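Local coordinates for protein type II restriction enzyme SfiI (PDB 2EZV) that cuts double-stranded DNA as a tetrameric type II restriction endonuclease, recognising the interrupted sequence GGCCNNNNNGGCC and cleaving within its unspecified spacer, at residues K18-T23 against Q95-D100; T23-L28 against I181-L186; P153-S158 against L186-L191; E66-N71 against H90-Q95; K81-L86 against P140-Q145. One frame throughout, in Å; residues are numbered along the deposited sequence.

Contact 1: K18-T23 against Q95-D100; sequences KQTLRT and QVLLVD. With CA (calcium ion), chain F.
Thr20 and Gln95 meet through one polar bond between helix 10-41 and strand 93-104. The amide NE2 of Gln95 donates to Thr20 OG1 at 3.1 Å, almost straight at 170°, with the hydroxyl lying in the plane of the amide. With OG1 beside the backbone N (chi1 -68°), Thr20 CG2 is anti to that N and reaches Leu97 CD1 at 3.9 Å. A threonine suits this buried place because its two branches serve two neighbours, one polar and one apolar. A valine in its place would probably leave one N-H of the buried Gln95 amide without its mate on the helix.

Second-shell bonds fix both partners. Thr20 OG1 is also bonded to Val16 O, one turn back in the helix. The Gln95 chain, extended beyond CG, carries its amide to two more residues: OE1 takes a bond from Arg84 NH2 and NE2 is bonded to Thr157 OG1, so bonds from strands 80-86 and 151-167, on its two sides, fix the rotation of the amide. Thr23 OG1 bonds Gln19 O at 2.8 Å, a carbonyl that also accepts from Thr23 N, and this keeps a second hydroxyl satisfied within the helix.

Farther along the same strand, Asp100 OD1 binds the calcium ion at 2.6 Å, and Asp79 and the carbonyl of Ala101 complete the protein ligands. A long helix packed on the sheet strand that carries a metal-binding aspartate is characteristic of the PD-(D/E)XK nuclease core.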
# COMPACT_ATOMS: atom_id res chain seq x y z
N LYS D 18 2.60 23.22 8.93
CA LYS D 18 3.86 23.41 8.23
C LYS D 18 4.50 22.08 7.83
O LYS D 18 4.95 21.94 6.69
CB LYS D 18 4.84 24.20 9.11
CG LYS D 18 6.05 24.73 8.35
CD LYS D 18 6.96 25.46 9.32
CE LYS D 18 8.10 26.15 8.61
NZ LYS D 18 9.03 26.80 9.58
N GLN D 19 4.54 21.10 8.73
CA GLN D 19 5.15 19.82 8.37
C GLN D 19 4.24 19.06 7.40
O GLN D 19 4.72 18.24 6.61
CB GLN D 19 5.50 18.98 9.61
CG GLN D 19 4.35 18.31 10.34
CD GLN D 19 4.84 17.42 11.49
OE1 GLN D 19 5.48 17.90 12.42
NE2 GLN D 19 4.54 16.13 11.43
N THR D 20 2.95 19.32 7.46
CA THR D 20 2.01 18.67 6.53
C THR D 20 2.35 19.23 5.15
O THR D 20 2.51 18.48 4.18
CB THR D 20 0.56 19.02 6.87
OG1 THR D 20 0.20 18.41 8.12
CG2 THR D 20 -0.39 18.53 5.78
N LEU D 21 2.48 20.55 5.07
CA LEU D 21 2.79 21.21 3.81
C LEU D 21 4.15 20.75 3.26
O LEU D 21 4.26 20.41 2.08
CB LEU D 21 2.78 22.72 4.02
CG LEU D 21 2.76 23.66 2.81
CD1 LEU D 21 4.10 24.32 2.67
CD2 LEU D 21 2.39 22.92 1.55
N ARG D 22 5.16 20.74 4.12
CA ARG D 22 6.51 20.34 3.72
C ARG D 22 6.52 18.96 3.06
O ARG D 22 7.14 18.77 2.02
CB ARG D 22 7.46 20.34 4.92
CG ARG D 22 8.90 20.04 4.53
CD ARG D 22 9.41 21.10 3.54
NE ARG D 22 10.75 20.80 3.03
CZ ARG D 22 11.02 19.84 2.15
NH1 ARG D 22 10.04 19.08 1.67
NH2 ARG D 22 12.27 19.65 1.73
N THR D 23 5.83 18.01 3.69
CA THR D 23 5.74 16.64 3.18
C THR D 23 5.16 16.64 1.76
O THR D 23 5.67 15.98 0.85
CB THR D 23 4.84 15.78 4.09
OG1 THR D 23 5.35 15.82 5.43
CG2 THR D 23 4.81 14.34 3.62
N GLN D 95 -5.69 13.25 11.93
CA GLN D 95 -5.86 14.34 10.99
C GLN D 95 -6.64 14.00 9.73
O GLN D 95 -6.58 12.89 9.22
CB GLN D 95 -4.47 14.85 10.59
CG GLN D 95 -4.40 15.87 9.46
CD GLN D 95 -2.96 16.21 9.07
OE1 GLN D 95 -2.19 15.34 8.65
NE2 GLN D 95 -2.60 17.49 9.20
N VAL D 96 -7.40 14.99 9.24
CA VAL D 96 -8.16 14.84 8.00
C VAL D 96 -7.43 15.72 6.99
O VAL D 96 -7.58 16.94 7.00
CB VAL D 96 -9.61 15.35 8.14
CG1 VAL D 96 -10.32 15.22 6.81
CG2 VAL D 96 -10.36 14.55 9.19
N LEU D 97 -6.60 15.12 6.14
CA LEU D 97 -5.87 15.91 5.15
C LEU D 97 -6.81 16.26 4.00
O LEU D 97 -7.41 15.37 3.40
CB LEU D 97 -4.66 15.15 4.59
CG LEU D 97 -3.92 15.86 3.44
CD1 LEU D 97 -3.57 17.28 3.86
CD2 LEU D 97 -2.65 15.10 3.07
N LEU D 98 -6.92 17.55 3.72
CA LEU D 98 -7.78 18.05 2.64
C LEU D 98 -6.95 18.88 1.67
O LEU D 98 -6.34 19.87 2.07
CB LEU D 98 -8.89 18.95 3.20
CG LEU D 98 -10.21 18.39 3.73
CD1 LEU D 98 -10.05 16.98 4.23
CD2 LEU D 98 -10.73 19.31 4.83
N VAL D 99 -6.89 18.47 0.42
CA VAL D 99 -6.15 19.28 -0.54
C VAL D 99 -6.96 19.40 -1.80
O VAL D 99 -7.66 18.48 -2.23
CB VAL D 99 -4.71 18.72 -0.82
CG1 VAL D 99 -4.44 17.49 0.01
CG2 VAL D 99 -4.52 18.45 -2.29
N ASP D 100 -6.90 20.58 -2.39
CA ASP D 100 -7.67 20.85 -3.58
C ASP D 100 -6.77 21.29 -4.71
O ASP D 100 -5.91 22.15 -4.52
CB ASP D 100 -8.70 21.92 -3.27
CG ASP D 100 -9.86 21.87 -4.22
OD1 ASP D 100 -9.92 22.74 -5.12
OD2 ASP D 100 -10.70 20.95 -4.06
CA CA F . -10.71 21.53 -7.24

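Contact 2: T23-L28 against I181-L186; sequences TIVQAL and IYVLSL
This is an apolar helix-on-sheet contact in the core of the PD-(D/E)XK nuclease fold, where helix 10-41 lies over the central mixed sheet. Over the segments 23-28 and 181-186 the two axes run nearly antiparallel, at 165°, and come within 9.8 Å of each other, a spacing that branched aliphatic side chains can fill. No hydrogen bond crosses it.

Val183 stands at the centre and points at the helix, where it meets three residues from two successive turns. Its CG1 faces Ile24 CG2 at 4.2 Å, and its CG2 lies 4.4 Å from Val25 CG2. A beta-branched valine fits a strand and offers two methyls to different neighbours without a long chain to place. Around these residues the core is closed by Ile159 and Val161 of the adjoining strand 151-167, by Leu237 of strand 234-238, and by Leu62 of helix 49-62. On the helix's far side, Ala27 and Gln26 pack on Tyr68 and Leu92 of a second subunit.

The tightest touch is made by Leu28. Its CG lies anti to the carbonyl carbon (chi1 -68°), and the branch meets Val183 tip to tip, CD1 to CG2 at 3.6 Å.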
# COMPACT_ATOMS: atom_id res chain seq x y z
N THR D 23 5.83 18.01 3.69
CA THR D 23 5.74 16.64 3.18
C THR D 23 5.16 16.64 1.76
O THR D 23 5.67 15.98 0.85
CB THR D 23 4.84 15.78 4.09
OG1 THR D 23 5.35 15.82 5.43
CG2 THR D 23 4.81 14.34 3.62
N ILE D 24 4.07 17.39 1.60
CA ILE D 24 3.40 17.50 0.31
C ILE D 24 4.28 18.13 -0.77
O ILE D 24 4.19 17.74 -1.94
CB ILE D 24 2.08 18.28 0.47
CG1 ILE D 24 1.10 17.42 1.28
CG2 ILE D 24 1.49 18.62 -0.90
CD1 ILE D 24 -0.21 18.09 1.61
N VAL D 25 5.14 19.08 -0.39
CA VAL D 25 6.03 19.73 -1.36
C VAL D 25 7.07 18.77 -1.91
O VAL D 25 7.45 18.88 -3.08
CB VAL D 25 6.77 20.95 -0.75
CG1 VAL D 25 7.81 21.49 -1.74
CG2 VAL D 25 5.77 22.04 -0.43
N GLN D 26 7.54 17.83 -1.07
CA GLN D 26 8.52 16.84 -1.52
C GLN D 26 7.87 15.93 -2.54
O GLN D 26 8.47 15.56 -3.54
CB GLN D 26 8.99 15.94 -0.37
CG GLN D 26 10.12 16.51 0.45
CD GLN D 26 11.44 16.60 -0.29
OE1 GLN D 26 12.20 17.51 -0.05
NE2 GLN D 26 11.72 15.64 -1.15
N ALA D 27 6.63 15.54 -2.24
CA ALA D 27 5.88 14.65 -3.12
C ALA D 27 5.74 15.29 -4.49
O ALA D 27 6.10 14.69 -5.50
CB ALA D 27 4.51 14.37 -2.52
N LEU D 28 5.25 16.52 -4.52
CA LEU D 28 5.08 17.22 -5.78
C LEU D 28 6.44 17.40 -6.46
O LEU D 28 6.57 17.21 -7.67
CB LEU D 28 4.39 18.56 -5.54
CG LEU D 28 2.93 18.38 -5.09
CD1 LEU D 28 2.41 19.65 -4.43
CD2 LEU D 28 2.09 17.97 -6.30
N ILE D 181 4.02 25.13 -10.11
CA ILE D 181 3.06 24.47 -9.23
C ILE D 181 3.17 25.16 -7.87
O ILE D 181 4.19 25.07 -7.19
CB ILE D 181 3.37 22.96 -9.03
CG1 ILE D 181 3.47 22.24 -10.38
CG2 ILE D 181 2.28 22.31 -8.21
CD1 ILE D 181 3.71 20.75 -10.27
N TYR D 182 2.13 25.89 -7.49
CA TYR D 182 2.13 26.58 -6.22
C TYR D 182 1.38 25.72 -5.22
O TYR D 182 0.39 25.09 -5.56
CB TYR D 182 1.44 27.94 -6.32
CG TYR D 182 2.16 28.97 -7.16
CD1 TYR D 182 2.10 28.92 -8.55
CD2 TYR D 182 2.87 30.02 -6.57
CE1 TYR D 182 2.73 29.89 -9.34
CE2 TYR D 182 3.50 30.99 -7.35
CZ TYR D 182 3.43 30.92 -8.73
OH TYR D 182 4.03 31.88 -9.51
N VAL D 183 1.86 25.70 -3.98
CA VAL D 183 1.20 24.92 -2.95
C VAL D 183 0.86 25.87 -1.82
O VAL D 183 1.74 26.58 -1.32
CB VAL D 183 2.09 23.78 -2.44
CG1 VAL D 183 1.23 22.76 -1.72
CG2 VAL D 183 2.85 23.14 -3.60
N LEU D 184 -0.41 25.90 -1.41
CA LEU D 184 -0.84 26.78 -0.34
C LEU D 184 -1.39 26.05 0.89
O LEU D 184 -2.10 25.05 0.77
CB LEU D 184 -1.91 27.75 -0.84
CG LEU D 184 -1.58 28.80 -1.90
CD1 LEU D 184 -1.25 28.16 -3.23
CD2 LEU D 184 -2.77 29.70 -2.06
N SER D 185 -1.06 26.58 2.06
CA SER D 185 -1.51 26.04 3.33
C SER D 185 -2.40 27.10 3.96
O SER D 185 -1.92 28.17 4.35
CB SER D 185 -0.30 25.74 4.23
OG SER D 185 -0.71 25.29 5.52
N LEU D 186 -3.70 26.83 4.03
CA LEU D 186 -4.62 27.78 4.62
C LEU D 186 -4.78 27.51 6.10
O LEU D 186 -5.11 26.39 6.50
CB LEU D 186 -5.97 27.73 3.92
CG LEU D 186 -5.90 28.05 2.42
CD1 LEU D 186 -7.31 28.16 1.87
CD2 LEU D 186 -5.13 29.35 2.19

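Contact 3: P153-S158 against L186-L191; sequences PAVTTS and LPHARL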
# COMPACT_ATOMS: atom_id res chain seq x y z
N PRO D 153 -11.39 14.16 18.16
CA PRO D 153 -11.38 15.01 16.97
C PRO D 153 -10.15 14.86 16.07
O PRO D 153 -9.01 14.92 16.54
CB PRO D 153 -11.50 16.41 17.54
CG PRO D 153 -10.72 16.29 18.83
CD PRO D 153 -11.17 14.96 19.39
N ALA D 154 -10.39 14.66 14.77
CA ALA D 154 -9.31 14.55 13.80
C ALA D 154 -9.20 15.91 13.12
O ALA D 154 -10.08 16.31 12.35
CB ALA D 154 -9.62 13.46 12.77
N VAL D 155 -8.12 16.62 13.42
CA VAL D 155 -7.91 17.94 12.86
C VAL D 155 -7.94 18.02 11.35
O VAL D 155 -7.41 17.17 10.64
CB VAL D 155 -6.56 18.53 13.28
CG1 VAL D 155 -6.71 20.03 13.51
CG2 VAL D 155 -6.04 17.80 14.50
N THR D 156 -8.55 19.10 10.87
CA THR D 156 -8.68 19.38 9.46
C THR D 156 -7.52 20.26 9.04
O THR D 156 -7.23 21.26 9.69
CB THR D 156 -10.03 20.13 9.20
OG1 THR D 156 -10.99 19.20 8.69
CG2 THR D 156 -9.85 21.28 8.22
N THR D 157 -6.84 19.88 7.97
CA THR D 157 -5.72 20.67 7.45
C THR D 157 -5.99 20.92 5.98
O THR D 157 -6.06 19.99 5.17
CB THR D 157 -4.38 19.94 7.63
OG1 THR D 157 -4.09 19.82 9.02
CG2 THR D 157 -3.24 20.72 6.95
N SER D 158 -6.13 22.20 5.62
CA SER D 158 -6.44 22.59 4.26
C SER D 158 -5.26 22.97 3.39
O SER D 158 -4.46 23.85 3.75
CB SER D 158 -7.44 23.75 4.29
OG SER D 158 -8.59 23.38 5.02
N LEU D 186 -3.70 26.83 4.03
CA LEU D 186 -4.62 27.78 4.62
C LEU D 186 -4.78 27.51 6.10
O LEU D 186 -5.11 26.39 6.50
CB LEU D 186 -5.97 27.73 3.92
CG LEU D 186 -5.90 28.05 2.42
CD1 LEU D 186 -7.31 28.16 1.87
CD2 LEU D 186 -5.13 29.35 2.19
N PRO D 187 -4.55 28.53 6.92
CA PRO D 187 -4.66 28.41 8.37
C PRO D 187 -5.99 27.89 8.90
O PRO D 187 -7.07 28.29 8.44
CB PRO D 187 -4.31 29.81 8.87
CG PRO D 187 -4.69 30.69 7.72
CD PRO D 187 -4.22 29.92 6.53
N HIS D 188 -5.90 26.99 9.87
CA HIS D 188 -7.07 26.40 10.50
C HIS D 188 -7.92 27.50 11.15
O HIS D 188 -7.41 28.57 11.52
CB HIS D 188 -6.61 25.38 11.55
CG HIS D 188 -7.73 24.64 12.20
ND1 HIS D 188 -8.51 25.19 13.20
CD2 HIS D 188 -8.20 23.38 12.01
CE1 HIS D 188 -9.40 24.30 13.60
NE2 HIS D 188 -9.23 23.19 12.89
N ALA D 189 -9.21 27.24 11.28
CA ALA D 189 -10.14 28.18 11.88
C ALA D 189 -9.60 28.78 13.19
O ALA D 189 -9.69 29.98 13.41
CB ALA D 189 -11.48 27.49 12.13
N ARG D 190 -9.03 27.93 14.05
CA ARG D 190 -8.49 28.38 15.33
C ARG D 190 -7.51 29.53 15.22
O ARG D 190 -7.22 30.20 16.22
CB ARG D 190 -7.77 27.24 16.05
CG ARG D 190 -8.65 26.28 16.83
CD ARG D 190 -7.75 25.36 17.66
NE ARG D 190 -7.02 26.13 18.65
CZ ARG D 190 -5.96 25.69 19.33
NH1 ARG D 190 -5.50 24.46 19.13
NH2 ARG D 190 -5.38 26.47 20.23
N LEU D 191 -6.99 29.75 14.01
CA LEU D 191 -6.01 30.80 13.76
C LEU D 191 -6.58 32.09 13.17
O LEU D 191 -5.83 32.94 12.69
CB LEU D 191 -4.93 30.25 12.82
CG LEU D 191 -4.16 29.04 13.35
CD1 LEU D 191 -3.36 28.39 12.24
CD2 LEU D 191 -3.25 29.50 14.48
O HOH W 1 -6.24 24.00 7.86
O HOH W 2 -3.00 24.33 6.18
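His188 has its CG anti to the backbone N (chi1 -176°), and this torsion brings the imidazole's edge to strand 153-158, with the ring turned by a chi2 of -78°. Its CD2 then comes edge-on to the carbonyl of Thr156, 3.3 Å from O and near the ring plane, while Val155 CG1 approaches the same carbon obliquely at 4.0 Å, the two side chains crossing at about a right angle.

Both ring nitrogens are engaged. ND1 accepts from Arg190 N at 2.9 Å, close to the ring plane and nearly straight at 168°, so the ring is tied to the short 3-10 turn that follows it. NE2 is bonded to Pro140 O, just before the neighbouring strand 141-145. Histidine suits the place because it can accept at one nitrogen and donate at the other. A leucine here would probably leave the Arg190 amide and the Pro140 carbonyl without their mates and let the turn shift.

The contact involves the end region of strand 176-186 and the loop after it, beside strand 151-167 in the central mixed sheet of the PD-(D/E)XK fold. Here Leu186 N gives Ser158 O a bond of 3.1 Å, its donor tilted from the carbonyl plane, and two waters link the backbones. One water accepts from Ser158 N and lies 3.0 Å from Leu186 O. The other gives Ser158 O a second bond beside that of the amide, donating to it at 2.9 Å and also to Leu186 O.

Contact 4: E66-N71 against H90-Q95; sequences ETYPIN and HGLLPQ
Leu92 and Pro94 bring the lead-in and the start of strand 93-104 against the loop 66-71, at an end of the central mixed sheet of the PD-(D/E)XK nuclease fold. Strand 80-86 lies between them in the fold: Tyr68 and Ile70 pair with its backbone at Trp85 and Val83, while Leu93 and Gln95 pair with Leu86 and Arg84. The contact therefore passes across one face of that strand, over the Trp85 side chain, and no hydrogen bond crosses it.

Just before Leu92, Gly91 takes backbone angles (phi 136°, psi 170°) at which a side chain would collide with the preceding carbonyl oxygen, which explains the residue type. Leu92 follows with CG anti to its backbone N (chi1 178°), and its CD2 meets Tyr68 CE1 at 4.1 Å, the two side chains crossing at about a right angle. Leucine provides a compact apolar end for a ring that also meets Trp85. The same Leu92 packs on Gln26 of a second subunit, and Tyr68 on Gln30 of that subunit, so the pair belongs to the subunit interface as well as to the fold.

Two residues on, Pro94 sits in the strand with its rigid ring next to Ile70, the two side chains lying side by side and pointing the same way. Leu144 of strand 141-145 touches both. The isoleucine's long branch makes the contact, its CD1 lying 4.1 Å from Pro94 CB.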
# COMPACT_ATOMS: atom_id res chain seq x y z
N GLU D 66 1.68 9.27 1.92
CA GLU D 66 0.71 9.30 3.01
C GLU D 66 1.27 8.72 4.33
O GLU D 66 2.39 8.21 4.36
CB GLU D 66 -0.54 8.53 2.57
CG GLU D 66 -1.84 9.01 3.18
CD GLU D 66 -2.06 10.50 3.03
OE1 GLU D 66 -2.25 10.99 1.90
OE2 GLU D 66 -2.04 11.18 4.06
N THR D 67 0.50 8.83 5.41
CA THR D 67 0.93 8.29 6.70
C THR D 67 -0.15 7.48 7.43
O THR D 67 -1.33 7.59 7.12
CB THR D 67 1.41 9.39 7.70
OG1 THR D 67 0.31 10.24 8.07
CG2 THR D 67 2.53 10.22 7.09
N TYR D 68 0.30 6.66 8.38
CA TYR D 68 -0.52 5.82 9.25
C TYR D 68 -2.02 6.06 9.07
O TYR D 68 -2.62 6.86 9.78
CB TYR D 68 -0.11 6.14 10.70
CG TYR D 68 -0.62 5.22 11.78
CD1 TYR D 68 -0.20 5.39 13.10
CD2 TYR D 68 -1.49 4.16 11.49
CE1 TYR D 68 -0.64 4.54 14.12
CE2 TYR D 68 -1.93 3.29 12.50
CZ TYR D 68 -1.50 3.49 13.81
OH TYR D 68 -1.91 2.63 14.82
N PRO D 69 -2.65 5.34 8.13
CA PRO D 69 -4.08 5.49 7.86
C PRO D 69 -5.04 5.17 9.01
O PRO D 69 -4.81 4.27 9.83
CB PRO D 69 -4.33 4.57 6.66
CG PRO D 69 -2.99 4.49 5.98
CD PRO D 69 -2.05 4.38 7.18
N ILE D 70 -6.14 5.92 9.05
CA ILE D 70 -7.19 5.70 10.03
C ILE D 70 -8.33 5.11 9.23
O ILE D 70 -8.60 5.54 8.09
CB ILE D 70 -7.62 7.02 10.71
CG1 ILE D 70 -6.59 7.39 11.78
CG2 ILE D 70 -9.02 6.88 11.30
CD1 ILE D 70 -6.89 8.67 12.54
N ASN D 71 -8.99 4.11 9.80
CA ASN D 71 -10.09 3.42 9.13
C ASN D 71 -11.38 4.24 9.13
O ASN D 71 -12.38 3.86 9.74
CB ASN D 71 -10.33 2.07 9.80
CG ASN D 71 -11.36 1.24 9.08
OD1 ASN D 71 -11.49 1.32 7.87
ND2 ASN D 71 -12.09 0.41 9.83
N HIS D 90 4.44 16.96 18.98
CA HIS D 90 3.31 17.48 19.75
C HIS D 90 2.42 16.32 20.16
O HIS D 90 1.57 16.45 21.05
CB HIS D 90 2.48 18.44 18.90
CG HIS D 90 3.30 19.38 18.06
ND1 HIS D 90 4.20 20.26 18.60
CD2 HIS D 90 3.32 19.59 16.73
CE1 HIS D 90 4.74 20.98 17.64
NE2 HIS D 90 4.22 20.59 16.49
N GLY D 91 2.62 15.18 19.50
CA GLY D 91 1.83 13.99 19.77
C GLY D 91 1.43 13.34 18.45
O GLY D 91 1.63 13.93 17.38
N LEU D 92 0.88 12.13 18.52
CA LEU D 92 0.43 11.44 17.31
C LEU D 92 -0.98 11.98 17.04
O LEU D 92 -1.97 11.51 17.61
CB LEU D 92 0.39 9.94 17.53
CG LEU D 92 -0.10 9.13 16.34
CD1 LEU D 92 0.89 9.26 15.19
CD2 LEU D 92 -0.27 7.67 16.77
N LEU D 93 -1.04 12.97 16.16
CA LEU D 93 -2.29 13.64 15.86
C LEU D 93 -3.20 13.07 14.79
O LEU D 93 -2.78 12.84 13.65
CB LEU D 93 -2.01 15.10 15.53
CG LEU D 93 -1.16 15.84 16.57
CD1 LEU D 93 -0.95 17.27 16.12
CD2 LEU D 93 -1.86 15.79 17.93
N PRO D 94 -4.46 12.82 15.15
CA PRO D 94 -5.43 12.29 14.18
C PRO D 94 -5.68 13.49 13.24
O PRO D 94 -5.85 14.63 13.69
CB PRO D 94 -6.64 11.95 15.06
CG PRO D 94 -6.53 12.97 16.18
CD PRO D 94 -5.05 12.94 16.49
N GLN D 95 -5.69 13.25 11.93
CA GLN D 95 -5.86 14.34 10.99
C GLN D 95 -6.64 14.00 9.73
O GLN D 95 -6.58 12.89 9.22
CB GLN D 95 -4.47 14.85 10.59
CG GLN D 95 -4.40 15.87 9.46
CD GLN D 95 -2.96 16.21 9.07
OE1 GLN D 95 -2.19 15.34 8.65
NE2 GLN D 95 -2.60 17.49 9.20

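Contact 5: K81-L86 against P140-Q145; sequences KRVRWL and PHLMLQ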
# COMPACT_ATOMS: atom_id res chain seq x y z
N LYS D 81 -8.56 13.51 -0.14
CA LYS D 81 -8.80 13.51 1.30
C LYS D 81 -8.42 12.18 1.93
O LYS D 81 -8.58 11.13 1.32
CB LYS D 81 -10.27 13.81 1.60
N ARG D 82 -7.91 12.22 3.15
CA ARG D 82 -7.52 11.02 3.87
C ARG D 82 -7.52 11.31 5.36
O ARG D 82 -6.98 12.33 5.80
CB ARG D 82 -6.11 10.56 3.46
CG ARG D 82 -5.97 9.99 2.04
CD ARG D 82 -6.83 8.74 1.80
NE ARG D 82 -6.62 8.21 0.45
CZ ARG D 82 -7.24 7.15 -0.07
NH1 ARG D 82 -8.15 6.47 0.64
NH2 ARG D 82 -6.96 6.76 -1.31
N VAL D 83 -8.15 10.43 6.14
CA VAL D 83 -8.17 10.56 7.59
C VAL D 83 -6.97 9.70 8.00
O VAL D 83 -6.90 8.53 7.64
CB VAL D 83 -9.46 9.96 8.20
CG1 VAL D 83 -9.48 10.18 9.72
CG2 VAL D 83 -10.69 10.59 7.54
N ARG D 84 -6.04 10.28 8.76
CA ARG D 84 -4.82 9.56 9.12
C ARG D 84 -4.22 10.06 10.43
O ARG D 84 -4.68 11.04 11.00
CB ARG D 84 -3.79 9.78 8.02
CG ARG D 84 -3.39 11.26 7.93
CD ARG D 84 -2.50 11.64 6.76
NE ARG D 84 -1.98 12.99 6.99
CZ ARG D 84 -1.14 13.64 6.18
NH1 ARG D 84 -0.73 13.08 5.05
NH2 ARG D 84 -0.68 14.83 6.52
N TRP D 85 -3.18 9.38 10.91
CA TRP D 85 -2.47 9.78 12.12
C TRP D 85 -1.22 10.50 11.64
O TRP D 85 -0.50 10.01 10.77
CB TRP D 85 -2.01 8.56 12.94
CG TRP D 85 -3.09 7.80 13.64
CD1 TRP D 85 -3.59 6.59 13.29
CD2 TRP D 85 -3.73 8.16 14.87
NE1 TRP D 85 -4.50 6.16 14.23
CE2 TRP D 85 -4.60 7.10 15.21
CE3 TRP D 85 -3.65 9.28 15.72
CZ2 TRP D 85 -5.38 7.12 16.38
CZ3 TRP D 85 -4.43 9.29 16.88
CH2 TRP D 85 -5.28 8.22 17.19
N LEU D 86 -0.96 11.68 12.19
CA LEU D 86 0.22 12.42 11.80
C LEU D 86 1.21 12.43 12.96
O LEU D 86 1.00 13.09 13.98
CB LEU D 86 -0.16 13.86 11.44
CG LEU D 86 0.99 14.78 11.00
CD1 LEU D 86 1.58 14.25 9.70
CD2 LEU D 86 0.47 16.21 10.82
N PRO D 140 -14.02 22.19 11.38
CA PRO D 140 -12.76 22.30 12.11
C PRO D 140 -12.13 20.94 12.36
O PRO D 140 -10.91 20.83 12.51
CB PRO D 140 -13.18 22.99 13.41
CG PRO D 140 -14.55 22.41 13.65
CD PRO D 140 -15.17 22.47 12.26
N HIS D 141 -12.95 19.89 12.38
CA HIS D 141 -12.44 18.55 12.63
C HIS D 141 -13.52 17.49 12.46
O HIS D 141 -14.71 17.80 12.51
CB HIS D 141 -11.87 18.48 14.05
CG HIS D 141 -12.83 18.94 15.11
ND1 HIS D 141 -13.95 18.22 15.46
CD2 HIS D 141 -12.85 20.06 15.86
CE1 HIS D 141 -14.63 18.88 16.38
NE2 HIS D 141 -13.98 20.00 16.65
N LEU D 142 -13.11 16.24 12.26
CA LEU D 142 -14.04 15.13 12.10
C LEU D 142 -13.93 14.25 13.34
O LEU D 142 -12.85 13.76 13.67
CB LEU D 142 -13.69 14.29 10.87
CG LEU D 142 -14.57 13.08 10.55
CD1 LEU D 142 -15.99 13.54 10.19
CD2 LEU D 142 -13.97 12.32 9.40
N MET D 143 -15.05 14.05 14.03
CA MET D 143 -15.03 13.23 15.24
C MET D 143 -14.89 11.75 14.91
O MET D 143 -15.63 11.21 14.09
CB MET D 143 -16.30 13.48 16.06
CG MET D 143 -16.38 14.88 16.66
SD MET D 143 -15.01 15.19 17.81
CE MET D 143 -15.80 16.29 18.98
N LEU D 144 -13.93 11.11 15.56
CA LEU D 144 -13.67 9.69 15.37
C LEU D 144 -14.10 8.96 16.63
O LEU D 144 -13.96 9.48 17.74
CB LEU D 144 -12.17 9.45 15.12
CG LEU D 144 -11.49 10.22 13.98
CD1 LEU D 144 -10.01 9.88 13.95
CD2 LEU D 144 -12.14 9.87 12.66
N GLN D 145 -14.61 7.74 16.48
CA GLN D 145 -15.06 6.96 17.62
C GLN D 145 -13.96 6.06 18.16
O GLN D 145 -13.56 5.09 17.51
CB GLN D 145 -16.26 6.08 17.22
CG GLN D 145 -16.78 5.22 18.36
CD GLN D 145 -17.27 6.06 19.53
OE1 GLN D 145 -18.15 6.90 19.36
NE2 GLN D 145 -16.71 5.83 20.71
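The closest CA atoms of strands 80-86 and 141-145, those of Val83 and Leu142, are 8.7 Å apart, so the two are joined by side chains alone. Val83 points at the other strand and divides its two methyls between two leucines. Its CG2 lies 4.1 Å from Leu142 CD2, the side chains crossing at about a right angle, while its CG1 meets Leu144 CD2 tip to tip at 4.0 Å.

The two leucines reach the valine by different torsions. In Leu142 the CG is anti to the backbone N (chi1 180°), and in Leu144 it is anti to the carbonyl carbon (chi1 -55°), which lets residues two apart on one strand converge on a single partner. A beta-branched valine offers a methyl to each leucine, and the longer leucines bridge the distance from their strand. Arg72 of the loop before strand 80-86 lies against both leucines, and Val96 of strand 93-104 touches Leu142.

Arg82, next to Val83, forms a salt bridge with Glu63 of a third subunit, which places this strand near a tetramer interface. The packing joins two strands that are not neighbours across one face of the mixed central sheet of the PD-(D/E)XK nuclease fold.

Overall arrangement
Contacts 1 and 2 are consecutive turns of helix 10-41 laid on one sheet: their centres are 8 Å apart, they share Thr23, and Leu21 CD2 of the first packs on Val183 CG1 of the second at 3.5 Å. Contacts 1 and 4 share Gln95, and Pro94 O of contact 4 lies 3.0 Å from Val155 N of contact 3. Contacts 4 and 5, also with centres 8 Å apart, are joined by the salt bridge of Glu66 OE2 with Arg84 NH1, while Ala154 N of contact 3 meets Leu142 O of contact 5 at 2.8 Å. Contact 1 includes calcium-binding Asp100; in contact 2, Val183's side chain is about 13 Å from a calcium ion.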